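Local coordinates for protein Dye-decolorizing peroxidase (Irpex lacteus, PDB 7D8M) that binds heme b and, as a dye-decolorizing peroxidase, probably uses peroxide to oxidise its substrates, at residues D15-M20 / P180-P185; K24-F29 / S130-Y135; F30-N33 / A37-S40. All blocks are in the same frame, centred on the assembly; numbering follows the deposited sequence.

Contact 1 of 3, residues D15-M20 / P180-P185; sequences DILVGM and PGFGTP
Leu-17 and Phe-182 meet by a CH-pi contact: the leucine's CD2 methyl sits over the middle of the phenyl ring, 3.7 Å from its centroid and only 11° off the ring normal. With CG anti to the backbone N (chi1 -168°), Phe-182 reaches out of its loop far enough to slide its ring beneath this methyl.

The second contact is plain apolar packing. Val-18 CG1 lies at the rim of the same ring, in its plane, 3.5 Å from Phe-182 CZ. One aromatic group thus touches two consecutive residues where the chain turns toward Gly-19. Phe-9 also meets the ring.

Polar bonding lies beside the contact. Gly-19 has positive phi and psi 149°, angles at which a CB would press on the preceding carbonyl O. Beyond it, Met-20 N donates to the anti lone pair of Asp-15 OD1 at 3.0 Å, while OD2 bonds to Tyr-365 OH.

Dispersion thus joins the turn before strand 24-32 of the N-terminal ferredoxin-like domain to the loop between strand 147-156 and helix 194-197. The fit depends on shape rather than on directed bonds: a flat ring accepts a leucine methyl on its face and a valine methyl at its rim.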
loop_
_atom_site.group_PDB
_atom_site.type_symbol
_atom_site.label_atom_id
_atom_site.label_comp_id
_atom_site.label_asym_id
_atom_site.label_seq_id
_atom_site.Cartn_x
_atom_site.Cartn_y
_atom_site.Cartn_z
ATOM N N ASP A 15 -13.089 2.966 0.191
ATOM C CA ASP A 15 -11.770 2.428 0.521
ATOM C C ASP A 15 -10.637 3.338 0.062
ATOM O O ASP A 15 -9.508 3.201 0.553
ATOM C CB ASP A 15 -11.588 1.031 -0.073
ATOM C CG ASP A 15 -10.417 0.288 0.545
ATOM O OD1 ASP A 15 -10.441 0.077 1.775
ATOM O OD2 ASP A 15 -9.469 -0.074 -0.194
ATOM N N ILE A 16 -10.911 4.276 -0.846
ATOM C CA ILE A 16 -9.856 5.145 -1.361
ATOM C C ILE A 16 -9.323 6.057 -0.267
ATOM O O ILE A 16 -8.102 6.193 -0.077
ATOM C CB ILE A 16 -10.371 5.972 -2.552
ATOM C CG1 ILE A 16 -10.954 5.061 -3.643
ATOM C CG2 ILE A 16 -9.248 6.897 -3.074
ATOM C CD1 ILE A 16 -11.718 5.809 -4.741
ATOM N N LEU A 17 -10.222 6.728 0.445
ATOM C CA LEU A 17 -9.824 7.874 1.252
ATOM C C LEU A 17 -9.736 7.554 2.731
ATOM O O LEU A 17 -8.795 7.991 3.400
ATOM C CB LEU A 17 -10.792 9.040 1.049
ATOM C CG LEU A 17 -10.499 10.324 1.827
ATOM C CD1 LEU A 17 -9.128 10.870 1.452
ATOM C CD2 LEU A 17 -11.580 11.354 1.554
ATOM N N VAL A 18 -10.693 6.804 3.259
ATOM C CA VAL A 18 -10.688 6.465 4.670
ATOM C C VAL A 18 -10.289 5.026 4.902
ATOM O O VAL A 18 -9.774 4.713 5.989
ATOM C CB VAL A 18 -12.053 6.765 5.321
ATOM C CG1 VAL A 18 -12.334 8.248 5.229
ATOM C CG2 VAL A 18 -13.166 5.980 4.645
ATOM N N GLY A 19 -10.439 4.162 3.913
ATOM C CA GLY A 19 -10.232 2.753 4.156
ATOM C C GLY A 19 -11.474 2.110 4.732
ATOM O O GLY A 19 -12.264 2.731 5.450
ATOM N N MET A 20 -11.648 0.830 4.399
ATOM C CA MET A 20 -12.770 0.064 4.927
ATOM C C MET A 20 -12.625 -0.189 6.423
ATOM O O MET A 20 -13.627 -0.275 7.134
ATOM C CB MET A 20 -12.898 -1.253 4.163
ATOM C CG MET A 20 -13.421 -1.082 2.751
ATOM S SD MET A 20 -13.853 -2.652 1.961
ATOM C CE MET A 20 -14.371 -2.033 0.361
ATOM N N PRO A 180 -7.230 18.767 2.095
ATOM C CA PRO A 180 -7.758 19.936 2.812
ATOM C C PRO A 180 -9.245 19.801 3.118
ATOM O O PRO A 180 -10.030 19.333 2.295
ATOM C CB PRO A 180 -7.494 21.095 1.844
ATOM C CG PRO A 180 -6.358 20.637 1.006
ATOM C CD PRO A 180 -6.500 19.155 0.871
ATOM N N GLY A 181 -9.627 20.218 4.325
ATOM C CA GLY A 181 -11.019 20.246 4.711
ATOM C C GLY A 181 -11.588 18.937 5.202
ATOM O O GLY A 181 -12.725 18.921 5.696
ATOM N N PHE A 182 -10.850 17.837 5.093
ATOM C CA PHE A 182 -11.342 16.522 5.491
ATOM C C PHE A 182 -10.865 16.254 6.912
ATOM O O PHE A 182 -9.713 15.872 7.130
ATOM C CB PHE A 182 -10.860 15.448 4.524
ATOM C CG PHE A 182 -11.550 14.131 4.695
ATOM C CD1 PHE A 182 -12.906 14.008 4.433
ATOM C CD2 PHE A 182 -10.847 13.014 5.121
ATOM C CE1 PHE A 182 -13.556 12.792 4.588
ATOM C CE2 PHE A 182 -11.486 11.794 5.277
ATOM C CZ PHE A 182 -12.848 11.684 5.012
ATOM N N GLY A 183 -11.754 16.457 7.880
ATOM C CA GLY A 183 -11.372 16.253 9.260
ATOM C C GLY A 183 -10.208 17.153 9.655
ATOM O O GLY A 183 -9.931 18.187 9.037
ATOM N N THR A 184 -9.507 16.730 10.707
ATOM C CA THR A 184 -8.359 17.471 11.212
ATOM C C THR A 184 -7.086 16.676 10.976
ATOM O O THR A 184 -6.988 15.524 11.430
ATOM C CB THR A 184 -8.516 17.780 12.701
ATOM O OG1 THR A 184 -9.783 18.406 12.928
ATOM C CG2 THR A 184 -7.397 18.705 13.167
ATOM N N PRO A 185 -6.095 17.242 10.284
ATOM C CA PRO A 185 -4.853 16.503 10.040
ATOM C C PRO A 185 -4.092 16.276 11.333
ATOM O O PRO A 185 -4.082 17.124 12.225
ATOM C CB PRO A 185 -4.072 17.418 9.090
ATOM C CG PRO A 185 -5.057 18.432 8.601
ATOM C CD PRO A 185 -6.067 18.583 9.685
#

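Contact 2 of 3, residues K24-F29 / S130-Y135; sequences KEKFVF and SITAQY
Lys-26 and Thr-132 carry a strand-on-helix packing contact in the N-terminal ferredoxin-like domain, a member of the dimeric alpha+beta barrel family, where helix 129-143 lies over one face of the sheet containing strand 24-32. The short segments run nearly the same way, 26° apart, with axes 8.5 Å from each other at closest approach. Strand alternation decides which residues take part. Lys-24 and Lys-26 direct their CB atoms toward the helix, whereas Glu-25 turns to the other face and bonds through OE1 to Thr-338 of the second four-stranded sheet.

A lysine works here because its long aliphatic part can line a helix while its charge is settled farther on. Lys-26 CB packs against Thr-132 CB at 3.8 Å. A chi1 of -173° swings the lysine chain off the strand and along the helix surface, CD coming 3.5 Å from the backbone O of Thr-132. Bends at chi3 and chi4 finish the path, and NZ forms salt bridges with Asp-152 and Asp-154 of strand 147-156, which probably favour its charged form.

Threonine suits its place through its small branched end. OG1 bonds to the carbonyl of Glu-129, one turn earlier in its own helix, so the hydroxyl is satisfied without help from the strand. The methyl is left for the sheet: CG2 approaches Lys-24 O at 4.1 Å. Farther along the helix, Lys-26 CE passes Ala-133 CA at 4.3 Å.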
loop_
_atom_site.group_PDB
_atom_site.type_symbol
_atom_site.label_atom_id
_atom_site.label_comp_id
_atom_site.label_asym_id
_atom_site.label_seq_id
_atom_site.Cartn_x
_atom_site.Cartn_y
_atom_site.Cartn_z
ATOM N N LYS A 24 -11.723 -8.096 8.407
ATOM C CA LYS A 24 -11.587 -9.106 7.361
ATOM C C LYS A 24 -11.803 -8.455 6.002
ATOM O O LYS A 24 -12.803 -7.757 5.804
ATOM C CB LYS A 24 -12.602 -10.248 7.546
ATOM C CG LYS A 24 -12.776 -10.755 8.985
ATOM C CD LYS A 24 -11.584 -11.631 9.431
ATOM C CE LYS A 24 -11.628 -11.917 10.935
ATOM N NZ LYS A 24 -10.456 -12.715 11.405
ATOM N N GLU A 25 -10.887 -8.689 5.060
ATOM C CA GLU A 25 -11.002 -8.103 3.728
ATOM C C GLU A 25 -10.788 -9.187 2.688
ATOM O O GLU A 25 -9.732 -9.826 2.664
ATOM C CB GLU A 25 -10.010 -6.947 3.524
ATOM C CG GLU A 25 -10.365 -6.109 2.302
ATOM C CD GLU A 25 -9.401 -4.977 2.001
ATOM O OE1 GLU A 25 -8.394 -4.804 2.734
ATOM O OE2 GLU A 25 -9.654 -4.249 1.011
ATOM N N LYS A 26 -11.791 -9.392 1.831
ATOM C CA LYS A 26 -11.738 -10.374 0.758
ATOM C C LYS A 26 -11.500 -9.660 -0.567
ATOM O O LYS A 26 -12.153 -8.654 -0.858
ATOM C CB LYS A 26 -13.051 -11.168 0.699
ATOM C CG LYS A 26 -13.083 -12.341 -0.264
ATOM C CD LYS A 26 -14.394 -13.120 -0.075
ATOM C CE LYS A 26 -14.251 -14.612 -0.181
ATOM N NZ LYS A 26 -13.161 -15.238 0.575
ATOM N N PHE A 27 -10.574 -10.182 -1.366
ATOM C CA PHE A 27 -10.272 -9.651 -2.691
ATOM C C PHE A 27 -10.756 -10.655 -3.722
ATOM O O PHE A 27 -10.249 -11.782 -3.771
ATOM C CB PHE A 27 -8.769 -9.399 -2.862
ATOM C CG PHE A 27 -8.228 -8.331 -1.962
ATOM C CD1 PHE A 27 -7.869 -8.626 -0.654
ATOM C CD2 PHE A 27 -8.088 -7.029 -2.418
ATOM C CE1 PHE A 27 -7.366 -7.642 0.185
ATOM C CE2 PHE A 27 -7.596 -6.031 -1.591
ATOM C CZ PHE A 27 -7.233 -6.337 -0.286
ATOM N N VAL A 28 -11.743 -10.259 -4.536
ATOM C CA VAL A 28 -12.314 -11.147 -5.545
ATOM C C VAL A 28 -11.866 -10.650 -6.912
ATOM O O VAL A 28 -12.400 -9.663 -7.433
ATOM C CB VAL A 28 -13.843 -11.215 -5.454
ATOM C CG1 VAL A 28 -14.388 -12.194 -6.497
ATOM C CG2 VAL A 28 -14.266 -11.649 -4.054
ATOM N N PHE A 29 -10.902 -11.348 -7.512
ATOM C CA PHE A 29 -10.392 -10.989 -8.830
ATOM C C PHE A 29 -11.136 -11.800 -9.886
ATOM O O PHE A 29 -11.334 -13.010 -9.731
ATOM C CB PHE A 29 -8.886 -11.237 -8.928
ATOM C CG PHE A 29 -8.058 -10.429 -7.925
ATOM C CD1 PHE A 29 -7.637 -9.141 -8.223
ATOM C CD2 PHE A 29 -7.726 -10.964 -6.692
ATOM C CE1 PHE A 29 -6.882 -8.395 -7.303
ATOM C CE2 PHE A 29 -6.966 -10.235 -5.775
ATOM C CZ PHE A 29 -6.547 -8.951 -6.081
ATOM N N SER A 130 -17.373 -15.149 7.375
ATOM C CA SER A 130 -18.675 -15.651 6.953
ATOM C C SER A 130 -19.413 -14.623 6.102
ATOM O O SER A 130 -20.042 -14.976 5.096
ATOM C CB SER A 130 -19.504 -16.040 8.177
ATOM O OG SER A 130 -20.881 -15.952 7.876
ATOM N N ILE A 131 -19.352 -13.349 6.492
ATOM C CA ILE A 131 -20.072 -12.319 5.747
ATOM C C ILE A 131 -19.376 -12.005 4.424
ATOM O O ILE A 131 -20.039 -11.816 3.397
ATOM C CB ILE A 131 -20.242 -11.057 6.609
ATOM C CG1 ILE A 131 -21.072 -11.369 7.859
ATOM C CG2 ILE A 131 -20.925 -9.957 5.826
ATOM C CD1 ILE A 131 -21.256 -10.178 8.750
ATOM N N THR A 132 -18.035 -11.916 4.414
ATOM C CA THR A 132 -17.365 -11.689 3.133
ATOM C C THR A 132 -17.622 -12.845 2.172
ATOM O O THR A 132 -17.752 -12.629 0.961
ATOM C CB THR A 132 -15.848 -11.482 3.305
ATOM O OG1 THR A 132 -15.253 -12.688 3.793
ATOM C CG2 THR A 132 -15.537 -10.303 4.234
ATOM N N ALA A 133 -17.720 -14.074 2.690
ATOM C CA ALA A 133 -18.030 -15.205 1.824
ATOM C C ALA A 133 -19.462 -15.116 1.310
ATOM O O ALA A 133 -19.743 -15.462 0.156
ATOM C CB ALA A 133 -17.808 -16.514 2.578
ATOM N N GLN A 134 -20.371 -14.640 2.162
ATOM C CA GLN A 134 -21.760 -14.412 1.773
ATOM C C GLN A 134 -21.847 -13.442 0.605
ATOM O O GLN A 134 -22.507 -13.721 -0.407
ATOM C CB GLN A 134 -22.524 -13.863 2.975
ATOM C CG GLN A 134 -23.917 -14.418 3.187
ATOM C CD GLN A 134 -24.287 -14.407 4.662
ATOM O OE1 GLN A 134 -24.175 -13.377 5.335
ATOM N NE2 GLN A 134 -24.712 -15.556 5.176
ATOM N N TYR A 135 -21.205 -12.277 0.744
ATOM C CA TYR A 135 -21.207 -11.290 -0.332
ATOM C C TYR A 135 -20.580 -11.852 -1.602
ATOM O O TYR A 135 -21.049 -11.572 -2.713
ATOM C CB TYR A 135 -20.475 -10.030 0.119
ATOM C CG TYR A 135 -21.366 -9.042 0.829
ATOM C CD1 TYR A 135 -21.931 -9.351 2.064
ATOM C CD2 TYR A 135 -21.654 -7.802 0.266
ATOM C CE1 TYR A 135 -22.756 -8.452 2.719
ATOM C CE2 TYR A 135 -22.489 -6.898 0.916
ATOM C CZ TYR A 135 -23.029 -7.228 2.143
ATOM O OH TYR A 135 -23.845 -6.338 2.801
#

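Contact 3 of 3, residues F30-N33 / A37-S40; sequences FHIN and AFKS
Phe-38 meets Phe-30 and Ile-32 where the first strand and first helix of the ferredoxin-like fold pack together, strand 24-32 passing through a short turn into helix 35-49. All three residues are buried, and the tight part of the contact is made entirely by their side chains. Ile-32 CD1 stands over the centre of the Phe-38 ring, 4.0 Å from the centroid and 8° off its normal, a CH-pi contact, while Ile-32 CG2 touches Phe-38 CB at the base of the ring. The rings of Phe-30 and Phe-38 form an oblique pair, with planes at 31° and centroids 5.4 Å apart. Phe-38 also stacks on Phe-143, so its ring links the two helices that pack on the sheet. Replacing Phe-38 with an alanine would probably open a gap beside Phe-30, leave the Ile-32 methyl without its ring and deprive Phe-143 of its stacking partner.

Away from this packing the side chains are polar and less buried. On the strand's other face, as expected from strand alternation, His-31 bonds through ND1 to Asn-117 O; on the helix, Lys-39 uses NZ on the carbonyls of Leu-80 and Ala-450; Asn-33, at the strand's end, is exposed.

Apolar side chains, two flat rings and a branched isoleucine, suit the inner side. Phe-38 points its ring back at the strand because chi1 (-170°) sets CG opposite N, and its CZ lies 3.6 Å from Phe-30 CE1.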
loop_
_atom_site.group_PDB
_atom_site.type_symbol
_atom_site.label_atom_id
_atom_site.label_comp_id
_atom_site.label_asym_id
_atom_site.label_seq_id
_atom_site.Cartn_x
_atom_site.Cartn_y
_atom_site.Cartn_z
ATOM N N PHE A 30 -11.546 -11.138 -10.959
ATOM C CA PHE A 30 -12.457 -11.784 -11.886
ATOM C C PHE A 30 -12.121 -11.416 -13.319
ATOM O O PHE A 30 -11.489 -10.393 -13.595
ATOM C CB PHE A 30 -13.916 -11.403 -11.590
ATOM C CG PHE A 30 -14.189 -9.919 -11.672
ATOM C CD1 PHE A 30 -14.476 -9.312 -12.892
ATOM C CD2 PHE A 30 -14.176 -9.136 -10.527
ATOM C CE1 PHE A 30 -14.724 -7.948 -12.967
ATOM C CE2 PHE A 30 -14.429 -7.776 -10.593
ATOM C CZ PHE A 30 -14.707 -7.182 -11.819
ATOM N N HIS A 31 -12.624 -12.250 -14.228
ATOM C CA HIS A 31 -12.592 -12.033 -15.664
ATOM C C HIS A 31 -14.026 -11.897 -16.152
ATOM O O HIS A 31 -14.934 -12.541 -15.615
ATOM C CB HIS A 31 -11.911 -13.206 -16.373
ATOM C CG HIS A 31 -11.891 -13.086 -17.865
ATOM N ND1 HIS A 31 -10.955 -12.330 -18.535
ATOM C CD2 HIS A 31 -12.686 -13.632 -18.818
ATOM C CE1 HIS A 31 -11.181 -12.404 -19.834
ATOM N NE2 HIS A 31 -12.219 -13.195 -20.033
ATOM N N ILE A 32 -14.238 -11.054 -17.161
ATOM C CA ILE A 32 -15.579 -10.798 -17.681
ATOM C C ILE A 32 -15.807 -11.690 -18.895
ATOM O O ILE A 32 -15.092 -11.576 -19.899
ATOM C CB ILE A 32 -15.771 -9.315 -18.031
ATOM C CG1 ILE A 32 -15.555 -8.458 -16.783
ATOM C CG2 ILE A 32 -17.161 -9.078 -18.607
ATOM C CD1 ILE A 32 -15.737 -6.981 -17.008
ATOM N N ASN A 33 -16.800 -12.581 -18.799
ATOM C CA ASN A 33 -17.178 -13.471 -19.897
ATOM C C ASN A 33 -18.276 -12.901 -20.796
ATOM O O ASN A 33 -18.262 -13.151 -22.005
ATOM C CB ASN A 33 -17.655 -14.816 -19.345
ATOM C CG ASN A 33 -16.583 -15.541 -18.575
ATOM O OD1 ASN A 33 -15.411 -15.481 -18.930
ATOM N ND2 ASN A 33 -16.985 -16.259 -17.522
ATOM N N ALA A 37 -24.362 -9.071 -19.935
ATOM C CA ALA A 37 -24.887 -9.595 -18.678
ATOM C C ALA A 37 -24.158 -9.010 -17.471
ATOM O O ALA A 37 -24.765 -8.813 -16.408
ATOM C CB ALA A 37 -24.797 -11.122 -18.670
ATOM N N PHE A 38 -22.865 -8.719 -17.617
ATOM C CA PHE A 38 -22.122 -8.123 -16.512
ATOM C C PHE A 38 -22.630 -6.719 -16.207
ATOM O O PHE A 38 -22.954 -6.404 -15.057
ATOM C CB PHE A 38 -20.627 -8.113 -16.840
ATOM C CG PHE A 38 -19.753 -7.735 -15.676
ATOM C CD1 PHE A 38 -19.481 -6.407 -15.399
ATOM C CD2 PHE A 38 -19.190 -8.715 -14.872
ATOM C CE1 PHE A 38 -18.658 -6.062 -14.338
ATOM C CE2 PHE A 38 -18.385 -8.378 -13.800
ATOM C CZ PHE A 38 -18.120 -7.051 -13.538
ATOM N N LYS A 39 -22.733 -5.867 -17.233
ATOM C CA LYS A 39 -23.257 -4.519 -17.030
ATOM C C LYS A 39 -24.656 -4.547 -16.415
ATOM O O LYS A 39 -24.975 -3.729 -15.539
ATOM C CB LYS A 39 -23.273 -3.761 -18.358
ATOM C CG LYS A 39 -21.902 -3.600 -19.005
ATOM C CD LYS A 39 -21.989 -2.900 -20.362
ATOM C CE LYS A 39 -20.677 -2.189 -20.708
ATOM N NZ LYS A 39 -20.837 -1.175 -21.792
ATOM N N SER A 40 -25.509 -5.475 -16.860
ATOM C CA SER A 40 -26.875 -5.531 -16.334
ATOM C C SER A 40 -26.886 -5.711 -14.823
ATOM O O SER A 40 -27.618 -5.007 -14.109
ATOM C CB SER A 40 -27.662 -6.650 -17.016
ATOM O OG SER A 40 -27.690 -6.441 -18.412
#

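In the fold
Contacts 2 and 3 use successive parts of strand 24-32, each laying a different helix on it: 129-143 in contact 2, 35-49 in contact 3. Their centres are 18 Å apart, and Phe-143, at the C-terminal end of helix 129-143, reaches the aromatic cluster beside helix 35-49. Contact 3 is fully buried and purely hydrophobic; contact 2 is partly buried and combines aliphatic packing with a lysine charge paired with aspartates of strand 147-156. Contact 1, also partly buried, lies about 24 Å from contact 2, centre to centre, and ties the turn before the strand to a distant loop by a single aromatic ring. None lies at the heme.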